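Local structure of cellulase IBT99 (Metagenomes, 6WBT) at residues G89-R94 with Q289-R294; D97-L102 with N283-M288; E295-K300 with L313-V318. The protein probably hydrolyses 6-phospho-alpha-glucosides as a family 4 glycoside hydrolase, using bound NAD and a manganese ion. All coordinates share one frame; numbering follows the deposited sequence.

Interaction 1 (G89-R94 with Q289-R294). With G6P (6-O-phosphono-alpha-D-glucopyranose), chain F; NAD (nicotinamide-adenine-dinucleotide), chain G.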
loop_
_atom_site.group_PDB
_atom_site.type_symbol
_atom_site.label_atom_id
_atom_site.label_comp_id
_atom_site.label_asym_id
_atom_site.label_seq_id
_atom_site.Cartn_x
_atom_site.Cartn_y
_atom_site.Cartn_z
ATOM N N GLY A 89 -24.135 -24.179 -20.278
ATOM C CA GLY A 89 -24.554 -23.944 -21.639
ATOM C C GLY A 89 -24.029 -24.946 -22.643
ATOM O O GLY A 89 -24.539 -24.995 -23.770
ATOM N N GLY A 90 -23.032 -25.747 -22.273
ATOM C CA GLY A 90 -22.481 -26.748 -23.161
ATOM C C GLY A 90 -21.746 -26.136 -24.344
ATOM O O GLY A 90 -21.542 -24.925 -24.445
ATOM N N LEU A 91 -21.337 -27.021 -25.255
ATOM C CA LEU A 91 -20.702 -26.575 -26.489
ATOM C C LEU A 91 -21.677 -25.848 -27.405
ATOM O O LEU A 91 -21.241 -25.150 -28.326
ATOM C CB LEU A 91 -20.082 -27.763 -27.225
ATOM C CG LEU A 91 -18.907 -28.455 -26.531
ATOM C CD1 LEU A 91 -18.414 -29.628 -27.360
ATOM C CD2 LEU A 91 -17.780 -27.468 -26.276
ATOM N N LYS A 92 -22.982 -26.000 -27.170
ATOM C CA LYS A 92 -23.973 -25.279 -27.963
ATOM C C LYS A 92 -23.865 -23.774 -27.746
ATOM O O LYS A 92 -23.916 -22.996 -28.707
ATOM C CB LYS A 92 -25.375 -25.776 -27.610
ATOM C CG LYS A 92 -26.455 -24.708 -27.658
ATOM C CD LYS A 92 -27.642 -25.101 -26.793
ATOM C CE LYS A 92 -28.591 -23.932 -26.587
ATOM N NZ LYS A 92 -29.677 -24.267 -25.625
HETATM N N MSE A 93 -23.713 -23.347 -26.498
HETATM C CA MSE A 93 -23.612 -21.927 -26.187
HETATM C C MSE A 93 -22.227 -21.382 -26.511
HETATM O O MSE A 93 -22.057 -20.177 -26.698
HETATM C CB MSE A 93 -23.946 -21.672 -24.716
HETATM C CG MSE A 93 -25.430 -21.734 -24.403
HETATM SE SE MSE A 93 -26.464 -20.508 -25.513
HETATM C CE MSE A 93 -25.487 -18.863 -25.135
ATOM N N ARG A 94 -21.238 -22.274 -26.577
ATOM C CA ARG A 94 -19.883 -21.840 -26.902
ATOM C C ARG A 94 -19.788 -21.354 -28.343
ATOM O O ARG A 94 -19.165 -20.322 -28.615
ATOM C CB ARG A 94 -18.888 -22.973 -26.654
ATOM C CG ARG A 94 -17.464 -22.619 -27.043
ATOM C CD ARG A 94 -16.496 -23.747 -26.742
ATOM N NE ARG A 94 -15.138 -23.404 -27.153
ATOM C CZ ARG A 94 -14.076 -24.177 -26.953
ATOM N NH1 ARG A 94 -14.209 -25.346 -26.343
ATOM N NH2 ARG A 94 -12.881 -23.777 -27.363
ATOM N N GLN A 289 -15.473 -26.883 -34.067
ATOM C CA GLN A 289 -14.450 -27.876 -34.378
ATOM C C GLN A 289 -14.429 -28.994 -33.343
ATOM O O GLN A 289 -14.308 -30.172 -33.699
ATOM C CB GLN A 289 -13.082 -27.202 -34.475
ATOM C CG GLN A 289 -13.008 -26.126 -35.545
ATOM C CD GLN A 289 -11.735 -25.311 -35.469
ATOM O OE1 GLN A 289 -10.707 -25.785 -34.986
ATOM N NE2 GLN A 289 -11.799 -24.071 -35.940
ATOM N N VAL A 290 -14.546 -28.648 -32.058
ATOM C CA VAL A 290 -14.580 -29.677 -31.026
ATOM C C VAL A 290 -15.909 -30.420 -31.029
ATOM O O VAL A 290 -15.989 -31.538 -30.508
ATOM C CB VAL A 290 -14.292 -29.070 -29.638
ATOM C CG1 VAL A 290 -13.027 -28.225 -29.682
ATOM C CG2 VAL A 290 -15.474 -28.251 -29.149
ATOM N N ILE A 291 -16.958 -29.829 -31.607
ATOM C CA ILE A 291 -18.214 -30.554 -31.774
ATOM C C ILE A 291 -18.064 -31.626 -32.844
ATOM O O ILE A 291 -18.498 -32.771 -32.664
ATOM C CB ILE A 291 -19.358 -29.576 -32.102
ATOM C CG1 ILE A 291 -19.745 -28.772 -30.859
ATOM C CG2 ILE A 291 -20.563 -30.322 -32.653
ATOM C CD1 ILE A 291 -20.851 -27.768 -31.103
ATOM N N ASN A 292 -17.441 -31.280 -33.970
ATOM C CA ASN A 292 -17.158 -32.243 -35.025
ATOM C C ASN A 292 -15.901 -33.060 -34.759
ATOM O O ASN A 292 -15.518 -33.870 -35.609
ATOM C CB ASN A 292 -17.026 -31.524 -36.371
ATOM C CG ASN A 292 -18.303 -30.823 -36.784
ATOM O OD1 ASN A 292 -19.398 -31.216 -36.384
ATOM N ND2 ASN A 292 -18.169 -29.778 -37.594
ATOM N N GLY A 293 -15.254 -32.871 -33.611
ATOM C CA GLY A 293 -14.025 -33.576 -33.315
ATOM C C GLY A 293 -14.039 -34.310 -31.989
ATOM O O GLY A 293 -14.318 -35.512 -31.943
ATOM N N ARG A 294 -13.739 -33.596 -30.901
ATOM C CA ARG A 294 -13.640 -34.247 -29.598
ATOM C C ARG A 294 -15.001 -34.731 -29.111
ATOM O O ARG A 294 -15.110 -35.827 -28.548
ATOM C CB ARG A 294 -13.006 -33.298 -28.580
ATOM C CG ARG A 294 -12.708 -33.953 -27.238
ATOM C CD ARG A 294 -11.929 -33.038 -26.301
ATOM N NE ARG A 294 -12.720 -31.903 -25.834
ATOM C CZ ARG A 294 -12.496 -30.639 -26.182
ATOM N NH1 ARG A 294 -11.496 -30.340 -27.001
ATOM N NH2 ARG A 294 -13.268 -29.672 -25.705
HETATM C C1 G6P F . -6.121 -25.595 -22.675
HETATM C C2 G6P F . -6.744 -24.353 -22.044
HETATM C C3 G6P F . -8.261 -24.479 -21.967
HETATM C C4 G6P F . -8.831 -24.873 -23.323
HETATM C C5 G6P F . -8.127 -26.129 -23.820
HETATM C C6 G6P F . -8.675 -26.621 -25.156
HETATM O O1 G6P F . -6.318 -26.719 -21.810
HETATM O O2 G6P F . -6.214 -24.168 -20.727
HETATM O O3 G6P F . -8.825 -23.232 -21.548
HETATM O O4 G6P F . -10.237 -25.116 -23.207
HETATM O O5 G6P F . -6.729 -25.860 -23.939
HETATM O O6 G6P F . -9.812 -25.858 -25.554
HETATM P P G6P F . -10.756 -26.394 -26.743
HETATM O O1P G6P F . -11.100 -25.153 -27.530
HETATM O O2P G6P F . -11.919 -27.043 -26.032
HETATM O O3P G6P F . -9.872 -27.369 -27.484
HETATM P PA NAD G . -18.627 -30.545 -22.388
HETATM O O1A NAD G . -19.609 -29.525 -22.859
HETATM O O2A NAD G . -18.249 -31.642 -23.329
HETATM O O5B NAD G . -19.158 -31.179 -21.011
HETATM C C5B NAD G . -19.473 -30.301 -19.895
HETATM C C4B NAD G . -20.411 -31.013 -18.952
HETATM O O4B NAD G . -20.781 -30.124 -17.864
HETATM C C3B NAD G . -21.740 -31.498 -19.557
HETATM O O3B NAD G . -21.965 -32.853 -19.192
HETATM C C2B NAD G . -22.775 -30.586 -18.889
HETATM O O2B NAD G . -24.076 -31.132 -18.835
HETATM C C1B NAD G . -22.121 -30.395 -17.529
HETATM N N9A NAD G . -22.660 -29.282 -16.755
HETATM C C8A NAD G . -23.094 -28.075 -17.243
HETATM N N7A NAD G . -23.538 -27.265 -16.315
HETATM C C5A NAD G . -23.401 -27.985 -15.138
HETATM C C6A NAD G . -23.704 -27.672 -13.798
HETATM N N6A NAD G . -24.228 -26.513 -13.411
HETATM N N1A NAD G . -23.448 -28.617 -12.863
HETATM C C2A NAD G . -22.922 -29.783 -13.261
HETATM N N3A NAD G . -22.597 -30.185 -14.486
HETATM C C4A NAD G . -22.863 -29.232 -15.394
HETATM O O3 NAD G . -17.290 -29.799 -21.913
HETATM P PN NAD G . -15.734 -30.114 -22.144
HETATM O O1N NAD G . -15.461 -31.526 -21.742
HETATM O O2N NAD G . -15.350 -29.678 -23.519
HETATM O O5D NAD G . -15.080 -29.121 -21.070
HETATM C C5D NAD G . -15.533 -29.218 -19.697
HETATM C C4D NAD G . -15.004 -28.043 -18.915
HETATM O O4D NAD G . -13.577 -28.195 -18.741
HETATM C C3D NAD G . -15.182 -26.667 -19.575
HETATM O O3D NAD G . -15.641 -25.729 -18.612
HETATM C C2D NAD G . -13.746 -26.359 -20.011
HETATM O O2D NAD G . -13.485 -24.989 -20.269
HETATM C C1D NAD G . -12.975 -26.913 -18.820
HETATM N N1N NAD G . -11.523 -27.079 -19.107
HETATM C C2N NAD G . -10.616 -26.216 -18.553
HETATM C C3N NAD G . -9.263 -26.337 -18.829
HETATM C C7N NAD G . -8.314 -25.389 -18.141
HETATM O O7N NAD G . -7.317 -24.994 -18.739
HETATM N N7N NAD G . -8.584 -25.048 -16.889
HETATM C C4N NAD G . -8.839 -27.330 -19.706
HETATM C C5N NAD G . -9.757 -28.215 -20.229
HETATM C C6N NAD G . -11.092 -28.075 -19.916
#

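Interaction 2 (D97-L102 with N283-M288). With G6P (6-O-phosphono-alpha-D-glucopyranose), chain F.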
loop_
_atom_site.group_PDB
_atom_site.type_symbol
_atom_site.label_atom_id
_atom_site.label_comp_id
_atom_site.label_asym_id
_atom_site.label_seq_id
_atom_site.Cartn_x
_atom_site.Cartn_y
_atom_site.Cartn_z
ATOM N N ASP A 97 -21.425 -17.957 -28.615
ATOM C CA ASP A 97 -20.592 -16.861 -28.134
ATOM C C ASP A 97 -19.534 -16.486 -29.163
ATOM O O ASP A 97 -19.279 -15.299 -29.396
ATOM C CB ASP A 97 -19.934 -17.242 -26.808
ATOM C CG ASP A 97 -20.944 -17.524 -25.715
ATOM O OD1 ASP A 97 -22.153 -17.321 -25.952
ATOM O OD2 ASP A 97 -20.528 -17.953 -24.618
ATOM N N GLU A 98 -18.911 -17.485 -29.791
ATOM C CA GLU A 98 -17.873 -17.207 -30.778
ATOM C C GLU A 98 -18.458 -16.572 -32.034
ATOM O O GLU A 98 -17.820 -15.713 -32.655
ATOM C CB GLU A 98 -17.123 -18.493 -31.123
ATOM C CG GLU A 98 -16.305 -19.060 -29.974
ATOM C CD GLU A 98 -15.817 -20.469 -30.245
ATOM O OE1 GLU A 98 -16.579 -21.256 -30.844
ATOM O OE2 GLU A 98 -14.673 -20.790 -29.863
ATOM N N GLN A 99 -19.670 -16.975 -32.422
ATOM C CA GLN A 99 -20.273 -16.427 -33.634
ATOM C C GLN A 99 -20.731 -14.989 -33.431
ATOM O O GLN A 99 -20.629 -14.165 -34.348
ATOM C CB GLN A 99 -21.442 -17.303 -34.086
ATOM C CG GLN A 99 -21.026 -18.555 -34.838
ATOM C CD GLN A 99 -22.213 -19.336 -35.367
ATOM O OE1 GLN A 99 -22.170 -19.881 -36.470
ATOM N NE2 GLN A 99 -23.280 -19.395 -34.580
ATOM N N ILE A 100 -21.242 -14.666 -32.241
ATOM C CA ILE A 100 -21.691 -13.304 -31.974
ATOM C C ILE A 100 -20.510 -12.341 -31.978
ATOM O O ILE A 100 -20.614 -11.209 -32.465
ATOM C CB ILE A 100 -22.471 -13.251 -30.646
ATOM C CG1 ILE A 100 -23.850 -13.893 -30.815
ATOM C CG2 ILE A 100 -22.608 -11.820 -30.148
ATOM C CD1 ILE A 100 -24.702 -13.847 -29.568
ATOM N N CYS A 101 -19.363 -12.779 -31.454
ATOM C CA CYS A 101 -18.179 -11.926 -31.442
ATOM C C CYS A 101 -17.667 -11.674 -32.855
ATOM O O CYS A 101 -17.389 -10.528 -33.230
ATOM C CB CYS A 101 -17.087 -12.557 -30.578
ATOM S SG CYS A 101 -17.509 -12.706 -28.828
ATOM N N LEU A 102 -17.533 -12.734 -33.656
ATOM C CA LEU A 102 -17.054 -12.571 -35.026
ATOM C C LEU A 102 -18.035 -11.773 -35.873
ATOM O O LEU A 102 -17.630 -11.128 -36.848
ATOM C CB LEU A 102 -16.792 -13.937 -35.660
ATOM C CG LEU A 102 -15.728 -14.802 -34.978
ATOM C CD1 LEU A 102 -15.549 -16.117 -35.720
ATOM C CD2 LEU A 102 -14.408 -14.056 -34.876
ATOM N N ASN A 283 -18.262 -19.418 -39.784
ATOM C CA ASN A 283 -19.042 -20.628 -39.991
ATOM C C ASN A 283 -18.329 -21.894 -39.522
ATOM O O ASN A 283 -18.843 -22.994 -39.755
ATOM C CB ASN A 283 -19.420 -20.773 -41.473
ATOM C CG ASN A 283 -20.217 -19.585 -41.998
ATOM O OD1 ASN A 283 -19.808 -18.927 -42.955
ATOM N ND2 ASN A 283 -21.364 -19.318 -41.383
ATOM N N ASN A 284 -17.167 -21.774 -38.867
ATOM C CA ASN A 284 -16.426 -22.924 -38.338
ATOM C C ASN A 284 -15.528 -22.407 -37.212
ATOM O O ASN A 284 -14.298 -22.401 -37.281
ATOM C CB ASN A 284 -15.610 -23.628 -39.425
ATOM C CG ASN A 284 -14.972 -24.923 -38.947
ATOM O OD1 ASN A 284 -13.769 -24.979 -38.690
ATOM N ND2 ASN A 284 -15.775 -25.973 -38.843
ATOM N N THR A 285 -16.165 -21.967 -36.131
ATOM C CA THR A 285 -15.439 -21.504 -34.965
ATOM C C THR A 285 -14.812 -22.689 -34.236
ATOM O O THR A 285 -15.043 -23.854 -34.570
ATOM C CB THR A 285 -16.365 -20.726 -34.034
ATOM O OG1 THR A 285 -17.434 -21.578 -33.614
ATOM C CG2 THR A 285 -16.944 -19.523 -34.756
ATOM N N ARG A 286 -13.997 -22.371 -33.227
ATOM C CA ARG A 286 -13.307 -23.410 -32.468
ATOM C C ARG A 286 -14.293 -24.327 -31.754
ATOM O O ARG A 286 -14.067 -25.539 -31.657
ATOM C CB ARG A 286 -12.345 -22.767 -31.468
ATOM C CG ARG A 286 -11.626 -23.754 -30.565
ATOM C CD ARG A 286 -10.880 -24.803 -31.373
ATOM N NE ARG A 286 -10.290 -25.837 -30.526
ATOM C CZ ARG A 286 -9.660 -26.910 -30.993
ATOM N NH1 ARG A 286 -9.537 -27.094 -32.300
ATOM N NH2 ARG A 286 -9.154 -27.800 -30.151
ATOM N N GLY A 287 -15.391 -23.767 -31.245
ATOM C CA GLY A 287 -16.399 -24.599 -30.607
ATOM C C GLY A 287 -17.027 -25.589 -31.568
ATOM O O GLY A 287 -17.355 -26.715 -31.190
HETATM N N MSE A 288 -17.203 -25.185 -32.822
HETATM C CA MSE A 288 -17.746 -26.067 -33.846
HETATM C C MSE A 288 -16.768 -27.186 -34.178
HETATM O O MSE A 288 -17.171 -28.297 -34.525
HETATM C CB MSE A 288 -18.086 -25.276 -35.110
HETATM C CG MSE A 288 -19.349 -24.439 -35.002
HETATM SE SE MSE A 288 -19.634 -23.340 -36.585
HETATM C CE MSE A 288 -21.547 -23.026 -36.392
HETATM C C1 G6P F . -6.121 -25.595 -22.675
HETATM C C2 G6P F . -6.744 -24.353 -22.044
HETATM C C3 G6P F . -8.261 -24.479 -21.967
HETATM C C4 G6P F . -8.831 -24.873 -23.323
HETATM C C5 G6P F . -8.127 -26.129 -23.820
HETATM C C6 G6P F . -8.675 -26.621 -25.156
HETATM O O1 G6P F . -6.318 -26.719 -21.810
HETATM O O2 G6P F . -6.214 -24.168 -20.727
HETATM O O3 G6P F . -8.825 -23.232 -21.548
HETATM O O4 G6P F . -10.237 -25.116 -23.207
HETATM O O5 G6P F . -6.729 -25.860 -23.939
HETATM O O6 G6P F . -9.812 -25.858 -25.554
HETATM P P G6P F . -10.756 -26.394 -26.743
HETATM O O1P G6P F . -11.100 -25.153 -27.530
HETATM O O2P G6P F . -11.919 -27.043 -26.032
HETATM O O3P G6P F . -9.872 -27.369 -27.484
#

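Interaction 3 (E295-K300 with L313-V318)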
loop_
_atom_site.group_PDB
_atom_site.type_symbol
_atom_site.label_atom_id
_atom_site.label_comp_id
_atom_site.label_asym_id
_atom_site.label_seq_id
_atom_site.Cartn_x
_atom_site.Cartn_y
_atom_site.Cartn_z
ATOM N N GLU A 295 -16.051 -33.932 -29.319
ATOM C CA GLU A 295 -17.386 -34.347 -28.896
ATOM C C GLU A 295 -17.946 -35.430 -29.811
ATOM O O GLU A 295 -18.651 -36.337 -29.352
ATOM C CB GLU A 295 -18.321 -33.138 -28.849
ATOM C CG GLU A 295 -19.799 -33.488 -28.742
ATOM C CD GLU A 295 -20.639 -32.338 -28.222
ATOM O OE1 GLU A 295 -20.533 -32.023 -27.018
ATOM O OE2 GLU A 295 -21.401 -31.747 -29.015
ATOM N N LYS A 296 -17.639 -35.357 -31.108
ATOM C CA LYS A 296 -18.120 -36.375 -32.037
ATOM C C LYS A 296 -17.494 -37.733 -31.745
ATOM O O LYS A 296 -18.187 -38.759 -31.767
ATOM C CB LYS A 296 -17.827 -35.946 -33.475
ATOM C CG LYS A 296 -17.949 -37.065 -34.495
ATOM C CD LYS A 296 -17.567 -36.587 -35.885
ATOM C CE LYS A 296 -17.464 -37.749 -36.859
ATOM N NZ LYS A 296 -17.099 -37.293 -38.229
ATOM N N ARG A 297 -16.193 -37.764 -31.458
ATOM C CA ARG A 297 -15.497 -39.023 -31.237
ATOM C C ARG A 297 -15.754 -39.627 -29.863
ATOM O O ARG A 297 -15.320 -40.758 -29.616
ATOM C CB ARG A 297 -13.989 -38.837 -31.430
ATOM C CG ARG A 297 -13.574 -38.523 -32.858
ATOM C CD ARG A 297 -12.062 -38.562 -33.007
ATOM N NE ARG A 297 -11.393 -37.666 -32.067
ATOM C CZ ARG A 297 -11.093 -36.399 -32.330
ATOM N NH1 ARG A 297 -11.400 -35.873 -33.507
ATOM N NH2 ARG A 297 -10.483 -35.657 -31.415
ATOM N N ILE A 298 -16.439 -38.918 -28.966
ATOM C CA ILE A 298 -16.690 -39.453 -27.632
ATOM C C ILE A 298 -18.115 -39.987 -27.561
ATOM O O ILE A 298 -18.418 -40.874 -26.754
ATOM C CB ILE A 298 -16.421 -38.401 -26.540
ATOM C CG1 ILE A 298 -16.285 -39.083 -25.177
ATOM C CG2 ILE A 298 -17.524 -37.352 -26.504
ATOM C CD1 ILE A 298 -15.457 -38.311 -24.185
ATOM N N PHE A 299 -19.000 -39.463 -28.406
ATOM C CA PHE A 299 -20.334 -40.030 -28.537
ATOM C C PHE A 299 -20.393 -41.134 -29.581
ATOM O O PHE A 299 -21.331 -41.939 -29.566
ATOM C CB PHE A 299 -21.349 -38.933 -28.874
ATOM C CG PHE A 299 -21.590 -37.971 -27.745
ATOM C CD1 PHE A 299 -21.352 -38.350 -26.434
ATOM C CD2 PHE A 299 -22.051 -36.689 -27.993
ATOM C CE1 PHE A 299 -21.570 -37.471 -25.390
ATOM C CE2 PHE A 299 -22.271 -35.804 -26.953
ATOM C CZ PHE A 299 -22.030 -36.196 -25.650
ATOM N N LYS A 300 -19.411 -41.184 -30.483
ATOM C CA LYS A 300 -19.261 -42.337 -31.364
ATOM C C LYS A 300 -18.811 -43.563 -30.580
ATOM O O LYS A 300 -19.314 -44.670 -30.802
ATOM C CB LYS A 300 -18.272 -42.004 -32.484
ATOM C CG LYS A 300 -17.732 -43.197 -33.270
ATOM C CD LYS A 300 -16.392 -43.680 -32.720
ATOM C CE LYS A 300 -15.461 -42.520 -32.417
ATOM N NZ LYS A 300 -14.293 -42.954 -31.602
ATOM N N LEU A 313 -9.684 -46.853 -26.372
ATOM C CA LEU A 313 -9.726 -45.995 -25.195
ATOM C C LEU A 313 -8.542 -45.041 -25.102
ATOM O O LEU A 313 -8.604 -44.085 -24.320
ATOM C CB LEU A 313 -9.798 -46.845 -23.923
ATOM C CG LEU A 313 -11.117 -47.580 -23.677
ATOM C CD1 LEU A 313 -11.075 -48.340 -22.360
ATOM C CD2 LEU A 313 -12.285 -46.607 -23.701
ATOM N N GLN A 314 -7.475 -45.262 -25.873
ATOM C CA GLN A 314 -6.344 -44.344 -25.829
ATOM C C GLN A 314 -6.630 -43.025 -26.532
ATOM O O GLN A 314 -5.774 -42.134 -26.506
ATOM C CB GLN A 314 -5.098 -44.991 -26.440
ATOM C CG GLN A 314 -5.048 -44.951 -27.958
ATOM C CD GLN A 314 -3.699 -45.380 -28.505
ATOM O OE1 GLN A 314 -3.546 -46.491 -29.012
ATOM N NE2 GLN A 314 -2.713 -44.495 -28.408
ATOM N N GLN A 315 -7.799 -42.885 -27.166
ATOM C CA GLN A 315 -8.191 -41.601 -27.738
ATOM C C GLN A 315 -8.193 -40.509 -26.676
ATOM O O GLN A 315 -7.690 -39.402 -26.901
ATOM C CB GLN A 315 -9.576 -41.707 -28.377
ATOM C CG GLN A 315 -9.622 -42.380 -29.735
ATOM C CD GLN A 315 -11.022 -42.381 -30.322
ATOM O OE1 GLN A 315 -11.915 -43.071 -29.825
ATOM N NE2 GLN A 315 -11.226 -41.595 -31.373
ATOM N N PHE A 316 -8.753 -40.809 -25.508
ATOM C CA PHE A 316 -8.971 -39.822 -24.463
ATOM C C PHE A 316 -7.868 -39.808 -23.412
ATOM O O PHE A 316 -7.974 -39.060 -22.435
ATOM C CB PHE A 316 -10.326 -40.072 -23.792
ATOM C CG PHE A 316 -11.366 -40.627 -24.726
ATOM C CD1 PHE A 316 -11.985 -39.813 -25.660
ATOM C CD2 PHE A 316 -11.722 -41.965 -24.672
ATOM C CE1 PHE A 316 -12.940 -40.322 -26.523
ATOM C CE2 PHE A 316 -12.676 -42.480 -25.531
ATOM C CZ PHE A 316 -13.285 -41.658 -26.456
ATOM N N TYR A 317 -6.813 -40.604 -23.589
ATOM C CA TYR A 317 -5.713 -40.675 -22.634
ATOM C C TYR A 317 -4.559 -39.750 -23.008
ATOM O O TYR A 317 -3.405 -40.030 -22.669
ATOM C CB TYR A 317 -5.203 -42.112 -22.505
ATOM C CG TYR A 317 -6.229 -43.132 -22.048
ATOM C CD1 TYR A 317 -7.447 -42.741 -21.506
ATOM C CD2 TYR A 317 -5.968 -44.493 -22.153
ATOM C CE1 TYR A 317 -8.380 -43.677 -21.092
ATOM C CE2 TYR A 317 -6.891 -45.434 -21.739
ATOM C CZ TYR A 317 -8.094 -45.021 -21.210
ATOM O OH TYR A 317 -9.014 -45.958 -20.798
ATOM N N VAL A 318 -4.844 -38.650 -23.701
ATOM C CA VAL A 318 -3.809 -37.754 -24.201
ATOM C C VAL A 318 -3.854 -36.445 -23.425
ATOM O O VAL A 318 -4.902 -36.032 -22.915
ATOM C CB VAL A 318 -3.962 -37.505 -25.716
ATOM C CG1 VAL A 318 -3.775 -38.804 -26.486
ATOM C CG2 VAL A 318 -5.322 -36.894 -26.023
#

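Interaction 1 (G89-R94 with Q289-R294)
The phosphate end of the glucose-6-phosphate pocket lies where Leu91 and Arg94 meet Val290, Ile291 and Arg294. The apolar part is a small cluster. Leu91 CD1 packs on Val290 CG2 at 3.7 Å. Leu91 CB lies 3.8 Å from Ile291 CG1, and the two side chains run alongside in opposite senses. The other methyl of Val290, CG1, faces the sugar phosphate.

The polar part is the phosphate itself. Arg94 has CG anti to the backbone N (chi1 177°) and stays extended to NE, which carries its guanidinium from the helix to the ligand. Arg94 NH1 donates to O2P of the sugar phosphate at 2.9 Å, and the bond is almost straight (176°). Arg294 bends at chi3 (69°), and its NH2 reaches the same oxygen at 3.0 Å. That NH2 also donates to O2N of NAD at 3.0 Å, with the oxygen at the edge of the guanidinium and in its plane. One nitrogen thus joins the sugar phosphate and the NAD pyrophosphate. Arg294 NE is held by Thr15 OG1, which probably limits how the group can turn. Arg94 NH1 and Arg294 NH2 are 4.5 Å apart, and the phosphate lies between the two cations and probably offsets their charge.

The contact is buried. Helix 90-103 follows strand 81-84 of the parallel, Rossmann-type part of the large sheet. Helix 286-291 comes from the C-terminal family region, and its end leads towards helix 296-306.

Interaction 2 (D97-L102 with N283-M288)
Thr285 is the N-cap of helix 286-291, and it meets Glu98 of helix 90-103. This is a helix start held by a carboxylate from another helix. Thr285 OG1 donates to Glu98 OE1 at 2.9 Å and comes from above the carboxylate plane, 43° out of it. Its methyl CG2 turns to apolar neighbours and lies 3.8 Å from Leu102 CD1.

Arg286 comes next. Its CB passes Glu98 OE2, but the rest of the chain, bent at chi2 (56°), leads away to the ligand. Arg286 NH2 donates to O3P of glucose-6-phosphate at 2.8 Å, and Arg286 NE to O1P at 3.2 Å, so the guanidinium meets the phosphate with its edge. Asp241 forms a salt bridge with NH1 of the same group, and Gln289 OE1 also accepts from it.

Gly287 gives the second bond to the glutamate: its N donates to Glu98 OE1 at 2.8 Å, on the syn lone pair of that oxygen. One buried oxygen therefore accepts both the cap hydroxyl and a first-turn N-H. The positive end of the helix would favour a charged Glu98, and the long, weak ion pair to Arg94 may add to this. With an alanine in place of Glu98, the Thr285 hydroxyl and the Gly287 N-H would probably lose their shared acceptor, and the helix start that presents Arg286 would be less firmly placed.

Met288, built as selenomethionine, runs roughly perpendicular to Gln99. Its methyl CE stops 3.9 Å from Gln99 CD.

Interaction 3 (E295-K300 with L313-V318)
The Phe316 ring has Gln315 CB over the centre of one face, 3.9 Å above the plane. At its edge, in the ring plane, is the carbonyl oxygen of Arg297, with Phe316 CZ 3.9 Å from Arg297 O. Ile298 comes to the ring obliquely, its CG1 3.8 Å from Phe316 CE1. The Arg297 guanidinium and the Gln315 amide are also neighbours. Their planes are 49° apart, and the amide lies near the guanidinium edge. On the Phe299 ring, Ile298 CG2 rests over one face, towards the rim.

The contact joins the beginning of helix 296-306 to the loop that leads from it to helix 321-334. It closes the link between two successive helices of the C-terminal family region. Pro18 of helix 17-25 touches both Ile298 and Phe316, and Ile52 of helix 43-60 also reaches Ile298. The apolar side therefore faces helices of the NAD-binding part.

The outer side is polar. Lys300 sets out with CG opposite the backbone N (chi1 165°), and bends at chi2 and chi3 turn its ammonium back towards the preceding turn. Its NZ donates to Arg297 O at 3.1 Å, in the carbonyl plane and on a lone pair, with a C=O...N angle of 129°. The same oxygen thus meets both the ammonium and the phenyl edge. On the other segment, Gln315 CD lies 3.6 Å from Lys300 NZ.

How the interactions relate
From the N terminus, the chain passes strand 81-84 and enters helix 90-103, which supplies one side of both interaction 1 and interaction 2. About 180 residues later it returns at 283-288, where interaction 2 closes its loop. The next residues, 289-294, close the longer loop of interaction 1, so the shorter lies within the longer. Both tie the Rossmann part to the C-terminal family region, and both reach glucose-6-phosphate. Interaction 3 follows in series and crosses neither. It is a local closure of 12 intervening residues. Val290 O and Glu295 N, 2.7 Å apart, probably form a hydrogen bond that joins interaction 1 to segment 295-300 of interaction 3.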